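Local coordinates for TT1561 protein (Thermus thermophilus, PDB 1UF3) that probably acts as a metal-dependent phosphoesterase of the calcineurin superfamily, binding calcium ions in the crystal, its substrate not being established, at residues A[167-170]-A[171-174]. Numbering follows the deposited sequence.
Sequences QGSH and EVAH
Ser-169 is the N-cap of helix 170-179, and its side chain caps the amide of Val-172, a worked example of how a serine just ahead of a helix takes up an amide of the first turn that has no carbonyl behind it. The hydroxyl swings forward over the helix start, OG anti to the backbone N (chi1 164°), and accepts from Val-172 N at 3.0 Å in a nearly straight bond, with an N-H...O angle of 169°. The same torsion lays the hydroxyl beside two neighbouring side chains: Glu-171 CB lies 3.6 Å from Ser-169 OG, and the CG2 branch of Val-172 turns back along the serine, 3.8 Å from Ser-169 CB. That methyl thus covers one flank of the cap, while Val-172 also rests on Thr-157 and Pro-159 of the loop after strand 151-155. Backbone hydrogen bonds between Ser-169 and both Met-158 and Tyr-160 fasten the capping residue to this loop. Replacing this serine by alanine removes OG, and Val-172 N would probably be left without its capping acceptor, weakening the first turn.

His-170 turns the other way. Its CG stands anti to the carbonyl carbon (chi1 -71°), which carries the imidazole off the helix start to stack with the ring of Tyr-160. Glu-171 bends at chi2, and its OE1 comes close to the carboxylate of Asp-119, a like-charged approach that may raise the proton affinity of one of the two. Helical bonding begins at the cap itself: Ala-173 N reaches Ser-169 O at 3.2 Å from above the carbonyl plane. One residue on, His-174 N donates to His-170 O at 2.8 Å, while His-174 CB lies 3.2 Å from that same His-170 O.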
loop_
_atom_site.group_PDB
_atom_site.type_symbol
_atom_site.label_atom_id
_atom_site.label_comp_id
_atom_site.label_asym_id
_atom_site.label_seq_id
_atom_site.Cartn_x
_atom_site.Cartn_y
_atom_site.Cartn_z
ATOM N N GLN A 167 -2.830 4.979 -46.449
ATOM C CA GLN A 167 -1.489 5.116 -47.033
ATOM C C GLN A 167 -0.416 4.532 -46.101
ATOM O O GLN A 167 0.778 4.831 -46.233
ATOM C CB GLN A 167 -1.175 6.593 -47.326
ATOM C CG GLN A 167 -2.168 7.289 -48.279
ATOM C CD GLN A 167 -2.393 6.524 -49.588
ATOM O OE1 GLN A 167 -1.455 6.276 -50.354
ATOM N NE2 GLN A 167 -3.641 6.145 -49.843
ATOM N N GLY A 168 -0.852 3.694 -45.161
ATOM C CA GLY A 168 0.073 3.078 -44.224
ATOM C C GLY A 168 0.881 1.967 -44.862
ATOM O O GLY A 168 0.647 1.582 -46.008
ATOM N N SER A 169 1.828 1.425 -44.113
ATOM C CA SER A 169 2.683 0.367 -44.634
ATOM C C SER A 169 2.037 -1.015 -44.610
ATOM O O SER A 169 1.499 -1.442 -43.589
ATOM C CB SER A 169 3.999 0.326 -43.845
ATOM O OG SER A 169 4.679 -0.893 -44.061
ATOM N N HIS A 170 2.092 -1.707 -45.742
ATOM C CA HIS A 170 1.555 -3.063 -45.838
ATOM C C HIS A 170 2.518 -4.032 -45.136
ATOM O O HIS A 170 2.109 -5.068 -44.591
ATOM C CB HIS A 170 1.389 -3.458 -47.311
ATOM C CG HIS A 170 0.276 -2.729 -48.003
ATOM N ND1 HIS A 170 -1.026 -3.182 -47.997
ATOM C CD2 HIS A 170 0.262 -1.548 -48.663
ATOM C CE1 HIS A 170 -1.797 -2.309 -48.623
ATOM N NE2 HIS A 170 -1.040 -1.307 -49.035
ATOM N N GLU A 171 3.802 -3.703 -45.159
ATOM C CA GLU A 171 4.781 -4.564 -44.504
ATOM C C GLU A 171 4.568 -4.565 -42.993
ATOM O O GLU A 171 4.619 -5.614 -42.342
ATOM C CB GLU A 171 6.206 -4.098 -44.806
ATOM C CG GLU A 171 6.921 -4.929 -45.841
ATOM C CD GLU A 171 6.427 -4.651 -47.217
ATOM O OE1 GLU A 171 5.966 -3.509 -47.435
ATOM O OE2 GLU A 171 6.508 -5.557 -48.072
ATOM N N VAL A 172 4.347 -3.385 -42.430
ATOM C CA VAL A 172 4.129 -3.294 -40.997
ATOM C C VAL A 172 2.840 -4.038 -40.646
ATOM O O VAL A 172 2.774 -4.747 -39.641
ATOM C CB VAL A 172 4.054 -1.834 -40.547
ATOM C CG1 VAL A 172 3.581 -1.753 -39.116
ATOM C CG2 VAL A 172 5.440 -1.194 -40.681
ATOM N N ALA A 173 1.821 -3.882 -41.485
ATOM C CA ALA A 173 0.556 -4.563 -41.270
ATOM C C ALA A 173 0.843 -6.060 -41.261
ATOM O O ALA A 173 0.294 -6.804 -40.439
ATOM C CB ALA A 173 -0.420 -4.223 -42.391
ATOM N N HIS A 174 1.722 -6.474 -42.175
ATOM C CA HIS A 174 2.113 -7.869 -42.326
ATOM C C HIS A 174 2.835 -8.420 -41.081
ATOM O O HIS A 174 2.623 -9.575 -40.700
ATOM C CB HIS A 174 2.978 -8.020 -43.584
ATOM C CG HIS A 174 3.340 -9.436 -43.908
ATOM N ND1 HIS A 174 4.612 -9.940 -43.728
ATOM C CD2 HIS A 174 2.590 -10.464 -44.380
ATOM C CE1 HIS A 174 4.630 -11.218 -44.072
ATOM N NE2 HIS A 174 3.415 -11.561 -44.471
#